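Long-range contacts in cellulose hydrolase (Bacillus licheniformis, PDB 4YZT), which hydrolyses internal beta-1,4-glucosidic linkages of cellulose as a tri-modular endoglucanase of glycoside hydrolase family 5: residues A[412-417]-A[424-429]; A[439-444]-A[528-533]; A[108-113]-A[152-157]. One frame throughout, in Å; residues are numbered along the deposited sequence.

Contact 1 (A[412-417]-A[424-429]); sequences AQLTFT and QVMDII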
# COMPACT_ATOMS: atom_id res chain seq x y z
N ALA A 412 -23.85 -8.63 -10.87
CA ALA A 412 -23.60 -9.96 -10.32
C ALA A 412 -22.10 -10.15 -10.10
O ALA A 412 -21.29 -9.43 -10.67
CB ALA A 412 -24.16 -11.03 -11.23
N GLN A 413 -21.75 -11.13 -9.27
CA GLN A 413 -20.36 -11.49 -9.04
C GLN A 413 -20.17 -12.99 -9.22
O GLN A 413 -20.93 -13.78 -8.68
CB GLN A 413 -19.90 -11.09 -7.64
CG GLN A 413 -19.80 -9.61 -7.39
CD GLN A 413 -19.38 -9.30 -5.97
OE1 GLN A 413 -19.83 -9.96 -5.03
NE2 GLN A 413 -18.51 -8.31 -5.81
N LEU A 414 -19.15 -13.38 -9.97
CA LEU A 414 -18.81 -14.79 -10.07
C LEU A 414 -17.58 -15.08 -9.22
O LEU A 414 -16.54 -14.45 -9.38
CB LEU A 414 -18.59 -15.20 -11.53
CG LEU A 414 -19.78 -14.96 -12.46
CD1 LEU A 414 -19.46 -15.43 -13.86
CD2 LEU A 414 -21.05 -15.62 -11.93
N THR A 415 -17.72 -16.03 -8.30
CA THR A 415 -16.61 -16.45 -7.46
C THR A 415 -15.96 -17.72 -8.02
O THR A 415 -16.58 -18.78 -8.04
CB THR A 415 -17.07 -16.70 -6.01
OG1 THR A 415 -17.57 -15.48 -5.45
CG2 THR A 415 -15.91 -17.18 -5.14
N PHE A 416 -14.73 -17.60 -8.49
CA PHE A 416 -13.95 -18.74 -8.95
C PHE A 416 -13.20 -19.31 -7.76
O PHE A 416 -12.37 -18.62 -7.17
CB PHE A 416 -12.95 -18.34 -10.05
CG PHE A 416 -13.59 -17.81 -11.32
CD1 PHE A 416 -14.24 -16.58 -11.34
CD2 PHE A 416 -13.49 -18.51 -12.51
CE1 PHE A 416 -14.82 -16.09 -12.50
CE2 PHE A 416 -14.05 -18.02 -13.68
CZ PHE A 416 -14.72 -16.81 -13.68
N THR A 417 -13.49 -20.56 -7.40
CA THR A 417 -12.82 -21.19 -6.28
C THR A 417 -11.72 -22.11 -6.78
O THR A 417 -11.83 -22.67 -7.87
CB THR A 417 -13.80 -22.01 -5.39
OG1 THR A 417 -14.36 -23.09 -6.15
CG2 THR A 417 -14.92 -21.13 -4.89
N GLN A 424 -11.04 -16.08 -6.58
CA GLN A 424 -11.08 -14.88 -7.41
C GLN A 424 -12.55 -14.49 -7.61
O GLN A 424 -13.40 -15.36 -7.81
CB GLN A 424 -10.39 -15.14 -8.74
CG GLN A 424 -8.88 -15.30 -8.64
CD GLN A 424 -8.18 -13.96 -8.60
OE1 GLN A 424 -8.03 -13.29 -9.62
NE2 GLN A 424 -7.77 -13.56 -7.42
N VAL A 425 -12.83 -13.20 -7.53
CA VAL A 425 -14.19 -12.69 -7.72
C VAL A 425 -14.29 -11.74 -8.92
O VAL A 425 -13.63 -10.70 -8.95
CB VAL A 425 -14.68 -11.94 -6.47
CG1 VAL A 425 -16.07 -11.36 -6.71
CG2 VAL A 425 -14.63 -12.84 -5.24
N MET A 426 -15.12 -12.08 -9.90
CA MET A 426 -15.31 -11.24 -11.07
C MET A 426 -16.62 -10.46 -11.01
O MET A 426 -17.70 -11.05 -10.91
CB MET A 426 -15.28 -12.09 -12.34
CG MET A 426 -15.30 -11.31 -13.65
SD MET A 426 -15.31 -12.39 -15.10
CE MET A 426 -17.00 -12.94 -15.09
N ASP A 427 -16.54 -9.13 -11.05
CA ASP A 427 -17.75 -8.31 -11.08
C ASP A 427 -18.29 -8.26 -12.50
O ASP A 427 -17.53 -8.05 -13.45
CB ASP A 427 -17.47 -6.89 -10.59
CG ASP A 427 -17.34 -6.79 -9.08
OD1 ASP A 427 -17.36 -7.83 -8.38
OD2 ASP A 427 -17.19 -5.66 -8.58
N ILE A 428 -19.59 -8.48 -12.65
CA ILE A 428 -20.26 -8.29 -13.92
C ILE A 428 -20.95 -6.93 -13.86
O ILE A 428 -21.89 -6.75 -13.11
CB ILE A 428 -21.27 -9.40 -14.21
CG1 ILE A 428 -20.60 -10.78 -14.10
CG2 ILE A 428 -21.93 -9.18 -15.58
CD1 ILE A 428 -20.48 -11.53 -15.40
N ILE A 429 -20.47 -5.98 -14.66
CA ILE A 429 -20.88 -4.59 -14.53
C ILE A 429 -21.62 -4.09 -15.77
O ILE A 429 -21.08 -4.10 -16.87
CB ILE A 429 -19.66 -3.68 -14.31
CG1 ILE A 429 -18.81 -4.18 -13.13
CG2 ILE A 429 -20.10 -2.23 -14.10
CD1 ILE A 429 -17.48 -3.44 -12.98

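Contact 2 (A[439-444]-A[528-533]); sequences SEFTIS and AVVKVK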
# COMPACT_ATOMS: atom_id res chain seq x y z
N SER A 439 -20.16 20.46 -18.85
CA SER A 439 -18.86 20.00 -19.32
C SER A 439 -17.91 21.16 -19.60
O SER A 439 -16.79 20.96 -20.09
CB SER A 439 -19.01 19.14 -20.58
OG SER A 439 -19.56 17.88 -20.26
N GLU A 440 -18.37 22.38 -19.31
CA GLU A 440 -17.54 23.56 -19.45
C GLU A 440 -17.63 24.41 -18.19
O GLU A 440 -18.73 24.75 -17.74
CB GLU A 440 -17.94 24.39 -20.67
CG GLU A 440 -17.21 25.73 -20.75
CD GLU A 440 -17.65 26.57 -21.92
OE1 GLU A 440 -17.54 26.10 -23.08
OE2 GLU A 440 -18.11 27.71 -21.69
N PHE A 441 -16.48 24.77 -17.63
CA PHE A 441 -16.44 25.55 -16.40
C PHE A 441 -15.54 26.76 -16.59
O PHE A 441 -14.52 26.68 -17.26
CB PHE A 441 -15.93 24.71 -15.22
CG PHE A 441 -16.82 23.55 -14.88
CD1 PHE A 441 -16.74 22.36 -15.61
CD2 PHE A 441 -17.73 23.65 -13.84
CE1 PHE A 441 -17.57 21.29 -15.30
CE2 PHE A 441 -18.56 22.58 -13.53
CZ PHE A 441 -18.47 21.41 -14.25
N THR A 442 -15.93 27.89 -16.01
CA THR A 442 -15.09 29.07 -16.05
C THR A 442 -14.60 29.34 -14.64
O THR A 442 -15.38 29.34 -13.69
CB THR A 442 -15.84 30.28 -16.61
OG1 THR A 442 -16.23 30.00 -17.96
CG2 THR A 442 -14.96 31.55 -16.61
N ILE A 443 -13.29 29.53 -14.51
CA ILE A 443 -12.67 29.80 -13.23
C ILE A 443 -11.99 31.17 -13.25
O ILE A 443 -11.26 31.50 -14.19
CB ILE A 443 -11.65 28.71 -12.87
CG1 ILE A 443 -12.40 27.40 -12.60
CG2 ILE A 443 -10.81 29.12 -11.67
CD1 ILE A 443 -11.54 26.30 -12.09
N SER A 444 -12.25 31.97 -12.23
CA SER A 444 -11.54 33.22 -12.01
C SER A 444 -10.29 32.94 -11.17
O SER A 444 -10.38 32.37 -10.08
CB SER A 444 -12.44 34.23 -11.32
OG SER A 444 -11.70 35.35 -10.89
N ALA A 528 -14.52 11.22 -20.36
CA ALA A 528 -15.35 12.42 -20.23
C ALA A 528 -14.45 13.65 -20.35
O ALA A 528 -13.53 13.83 -19.55
CB ALA A 528 -16.10 12.42 -18.91
N VAL A 529 -14.74 14.48 -21.35
CA VAL A 529 -13.91 15.65 -21.66
C VAL A 529 -14.50 16.92 -21.06
O VAL A 529 -15.67 17.26 -21.30
CB VAL A 529 -13.76 15.84 -23.19
CG1 VAL A 529 -12.97 17.09 -23.50
CG2 VAL A 529 -13.10 14.62 -23.82
N VAL A 530 -13.70 17.62 -20.27
CA VAL A 530 -14.15 18.83 -19.59
C VAL A 530 -13.25 19.99 -19.96
O VAL A 530 -12.02 19.90 -19.82
CB VAL A 530 -14.15 18.67 -18.05
CG1 VAL A 530 -14.61 19.96 -17.37
CG2 VAL A 530 -15.02 17.48 -17.63
N LYS A 531 -13.86 21.09 -20.41
CA LYS A 531 -13.10 22.28 -20.76
C LYS A 531 -13.14 23.27 -19.61
O LYS A 531 -14.19 23.47 -18.99
CB LYS A 531 -13.65 22.91 -22.05
CG LYS A 531 -13.42 22.02 -23.26
CD LYS A 531 -13.68 22.73 -24.57
CE LYS A 531 -13.26 21.85 -25.74
NZ LYS A 531 -11.80 21.53 -25.71
N VAL A 532 -12.01 23.88 -19.30
CA VAL A 532 -11.97 24.87 -18.23
C VAL A 532 -11.45 26.19 -18.78
O VAL A 532 -10.32 26.28 -19.28
CB VAL A 532 -11.10 24.39 -17.05
CG1 VAL A 532 -10.98 25.47 -15.99
CG2 VAL A 532 -11.69 23.11 -16.44
N LYS A 533 -12.31 27.21 -18.72
CA LYS A 533 -11.96 28.56 -19.18
C LYS A 533 -11.38 29.38 -18.03
O LYS A 533 -11.82 29.26 -16.88
CB LYS A 533 -13.19 29.27 -19.76
CG LYS A 533 -13.97 28.47 -20.79
CD LYS A 533 -13.13 28.12 -22.00
CE LYS A 533 -13.92 27.26 -22.97
NZ LYS A 533 -13.05 26.62 -24.00

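Contact 3 (A[108-113]-A[152-157]); sequences EFYVVL and SERLLF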
# COMPACT_ATOMS: atom_id res chain seq x y z
N GLU A 108 -0.75 -12.61 20.41
CA GLU A 108 0.34 -13.47 19.96
C GLU A 108 1.01 -13.02 18.66
O GLU A 108 1.77 -13.78 18.07
CB GLU A 108 -0.16 -14.91 19.80
CG GLU A 108 -0.77 -15.46 21.05
CD GLU A 108 0.23 -16.26 21.85
OE1 GLU A 108 1.30 -15.71 22.17
OE2 GLU A 108 -0.07 -17.44 22.13
N PHE A 109 0.73 -11.79 18.22
CA PHE A 109 1.47 -11.20 17.10
C PHE A 109 2.97 -11.08 17.40
O PHE A 109 3.37 -10.85 18.56
CB PHE A 109 0.95 -9.80 16.76
CG PHE A 109 -0.42 -9.77 16.14
CD1 PHE A 109 -0.67 -10.39 14.92
CD2 PHE A 109 -1.45 -9.07 16.75
CE1 PHE A 109 -1.94 -10.34 14.34
CE2 PHE A 109 -2.71 -9.02 16.17
CZ PHE A 109 -2.96 -9.66 14.97
N TYR A 110 3.79 -11.18 16.37
CA TYR A 110 5.11 -10.60 16.46
C TYR A 110 4.91 -9.12 16.17
O TYR A 110 4.12 -8.77 15.29
CB TYR A 110 6.09 -11.25 15.49
CG TYR A 110 6.59 -12.58 15.99
CD1 TYR A 110 5.77 -13.70 15.94
CD2 TYR A 110 7.86 -12.72 16.53
CE1 TYR A 110 6.20 -14.92 16.40
CE2 TYR A 110 8.31 -13.95 16.99
CZ TYR A 110 7.47 -15.04 16.92
OH TYR A 110 7.89 -16.26 17.38
N VAL A 111 5.57 -8.26 16.92
CA VAL A 111 5.24 -6.84 16.90
C VAL A 111 6.49 -6.00 16.66
O VAL A 111 7.50 -6.21 17.33
CB VAL A 111 4.56 -6.40 18.23
CG1 VAL A 111 4.22 -4.91 18.19
CG2 VAL A 111 3.31 -7.25 18.52
N VAL A 112 6.43 -5.06 15.71
CA VAL A 112 7.53 -4.13 15.44
C VAL A 112 7.19 -2.75 16.00
O VAL A 112 6.22 -2.12 15.57
CB VAL A 112 7.83 -4.03 13.94
CG1 VAL A 112 8.91 -2.96 13.65
CG2 VAL A 112 8.25 -5.39 13.41
N LEU A 113 8.00 -2.28 16.95
CA LEU A 113 7.80 -0.95 17.52
C LEU A 113 8.94 -0.05 17.03
O LEU A 113 10.10 -0.47 17.09
CB LEU A 113 7.76 -1.01 19.05
CG LEU A 113 7.67 0.31 19.84
CD1 LEU A 113 6.32 0.99 19.65
CD2 LEU A 113 7.95 0.07 21.32
N SER A 152 8.04 -9.85 25.93
CA SER A 152 8.48 -11.10 25.32
C SER A 152 9.28 -10.85 24.04
O SER A 152 9.27 -9.74 23.47
CB SER A 152 7.30 -12.02 25.03
OG SER A 152 6.91 -11.98 23.66
N GLU A 153 9.97 -11.90 23.60
CA GLU A 153 10.84 -11.85 22.43
C GLU A 153 10.07 -11.65 21.12
O GLU A 153 10.68 -11.50 20.05
CB GLU A 153 11.67 -13.14 22.35
CG GLU A 153 10.81 -14.39 22.12
CD GLU A 153 11.55 -15.71 22.38
OE1 GLU A 153 12.52 -16.02 21.65
OE2 GLU A 153 11.15 -16.43 23.31
N ARG A 154 8.74 -11.67 21.19
CA ARG A 154 7.93 -11.38 20.01
C ARG A 154 7.87 -9.88 19.74
O ARG A 154 7.34 -9.45 18.72
CB ARG A 154 6.52 -11.96 20.14
CG ARG A 154 6.51 -13.49 20.13
CD ARG A 154 5.15 -14.12 19.87
NE ARG A 154 5.32 -15.57 19.80
CZ ARG A 154 4.53 -16.41 19.12
NH1 ARG A 154 3.48 -15.98 18.43
NH2 ARG A 154 4.82 -17.71 19.14
N LEU A 155 8.42 -9.08 20.64
CA LEU A 155 8.51 -7.64 20.37
C LEU A 155 9.90 -7.31 19.82
O LEU A 155 10.92 -7.63 20.44
CB LEU A 155 8.20 -6.81 21.62
CG LEU A 155 8.34 -5.28 21.48
CD1 LEU A 155 7.34 -4.67 20.48
CD2 LEU A 155 8.21 -4.61 22.84
N LEU A 156 9.91 -6.68 18.65
CA LEU A 156 11.12 -6.25 17.96
C LEU A 156 11.23 -4.72 18.04
O LEU A 156 10.21 -4.03 18.04
CB LEU A 156 11.11 -6.69 16.49
CG LEU A 156 11.15 -8.19 16.13
CD1 LEU A 156 9.78 -8.83 16.26
CD2 LEU A 156 11.69 -8.40 14.72
N PHE A 157 12.45 -4.20 18.11
CA PHE A 157 12.66 -2.75 18.02
C PHE A 157 13.20 -2.38 16.65
O PHE A 157 14.17 -2.99 16.18
CB PHE A 157 13.66 -2.23 19.07
CG PHE A 157 13.22 -2.38 20.51
CD1 PHE A 157 11.90 -2.55 20.86
CD2 PHE A 157 14.18 -2.34 21.52
CE1 PHE A 157 11.53 -2.68 22.21
CE2 PHE A 157 13.82 -2.47 22.87
CZ PHE A 157 12.49 -2.64 23.20

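Contact 1 (A[412-417]-A[424-429])
Residues 412-417 and 424-429 are the two arms of an antiparallel beta hairpin in the carbohydrate-binding X2 module, their local axes 4.6 Å apart at 159°. Leu414 and Met426 form a hydrogen-bonded pair: Leu414 N donates to Met426 O over 2.9 Å, and Met426 N returns a bond of 2.8 Å to Leu414 O. Phe416 and Gln424 repeat this reciprocal pattern, and at the other end Ile428 N donates to Ala412 O. The side chains alternate between two unlike faces. On the face of Gln413, Thr415, Val425 and Asp427, the extended Gln413 lies beside Asp427 and points the same way, which lets its NE2 donate to Asp427 OD1 at 2.9 Å. The donor meets the syn side of that oxygen, 28° out of the carboxylate plane. Val425 CG1 packs 4.0 Å from Gln413 CB, against the aliphatic root of the amide. On the opposite face, Met426 runs alongside Leu414 and turns at its last torsion (chi3 76°), placing CE 3.7 Å from Leu414 CD1. Phe416 CE1 approaches Met426 CB to 4.0 Å, while Gln424 O sits at the edge of the ring, in its plane. Gln424 OE1 accepts from Ile339 N of the neighbouring strand. Asp427 OD2 also forms a salt bridge with Lys280 of helix 280-296, linking this module to the catalytic one; amide and ammonium sharing one carboxylate would probably favour its ionised form.

Contact 2 (A[439-444]-A[528-533])
Four backbone hydrogen bonds tie Ser439, Phe441 and Ile443 to Lys531 and Lys533, pairing 440-444, an outermost strand of a mixed four-stranded sheet near the C-terminus, in parallel with strand 527-535, which strand 515-522 flanks on its other side. Ser439 O accepts from Lys531 N at 3.0 Å, and Phe441 N donates to Lys531 O at the same length. Further along, Lys533 N reaches Phe441 O over 2.7 Å, and Ile443 N closes the series on Lys533 O at 2.8 Å. The local strand axes diverge by 27°, in keeping with ordinary sheet twist. Alpha-hydrogens of Val530, Glu440, Val532 and Thr442 add weaker C-H...O contacts to the same carbonyls.

Apolar contacts gather on the face of Phe441, Val530 and Val532. The Phe441 ring presents its edge to Val530, with CD1 3.7 Å from CG1. Ile443 CD1 lies 4.0 Å from Val532 CG1, so each valine uses a single methyl across the contact. Phe517 and Phe519 of strand 515-522 pack on the two valines.

Polar side chains occupy the other face. Thr442 OG1 rests 3.6 Å from Lys533 CB, touching the lysine's methylene chain. That chain bends at chi2 (-61°) and passes back toward Glu440, where Lys533 CE, not the more distant NZ, comes closest to OE1, at 3.8 Å. Lys531 is engaged elsewhere, its NZ bonded to Thr516 OG1. With no salt bridge between Glu440 and Lys533, their charges would probably add no more than a longer-range attraction, and the geometry points to main-chain bonds, the hydrophobic face and the lysine's methylenes as the main links.

Contact 3 (A[108-113]-A[152-157])
Tyr110 and Arg154 both turn CG anti to the carbonyl carbon, with chi1 of -78° and -67°, and the arginine chain then runs extended from CG to NE, laying itself across the phenol ring. Arg154 CG forms a CH-pi contact, 3.7 Å from the centroid of the Tyr110 ring and over its face. The guanidinium continues along the same side, its plane 24° from that of the ring, with CZ 3.5 Å from Tyr110 CE1 near the ring's rim. In its own plane, NH1 donates to Glu108 O over 2.8 Å, meeting a lone pair of that carbonyl. The far face of the guanidinium looks to Glu108 OE1, which is 4.3 Å from NH1 and well above the plane; this is an attraction of charges, with no N-H directed at the oxygen. Tyrosine on one side and the in-plane bond at the edge thus limit the rotation of the group.

Ser152 shapes the approach to the second strand: its OG accepts from Arg154 N in an ST turn, within a type I turn to Leu155. Beyond it the strands pair in parallel. Val111 N donates to Arg154 O at 2.8 Å, Leu156 N returns a bond to Val111 O, and Leu113 N binds Leu156 O at 3.0 Å.

Val111 CG1 meets Leu155 CD1 at 3.9 Å, on the face covered by helix 91-105. Val112 and Leu156 face the other way, toward Met31. Parallel neighbours linked through intervening helices are the beta-alpha-beta unit of a TIM barrel, here its third and fourth strands, followed in sequence by the glycan-pocket residues His116, His117, Asn161 and Glu162.

Overall arrangement
The three contacts lie in separate sheets and nowhere touch. Contact 3 joins adjacent strands of the catalytic barrel, contact 1 a hairpin of the X2 module, and contact 2 an outermost strand of a small C-terminal sheet to its neighbour. Contacts 1 and 3 are largely buried, whereas contact 2 is partly exposed. Centres of contacts 2 and 3 are 53 Å apart, on opposite sides of the chain's centre; contacts 1 and 2 approach to about 16 Å between nearest atoms. Contact 1 pairs antiparallel strands close in sequence, the others parallel strands far apart. Side chain bonds to side chain across contact 1 and to backbone carbonyl across contact 3; hydrogen bonds across contact 2 are all main-chain.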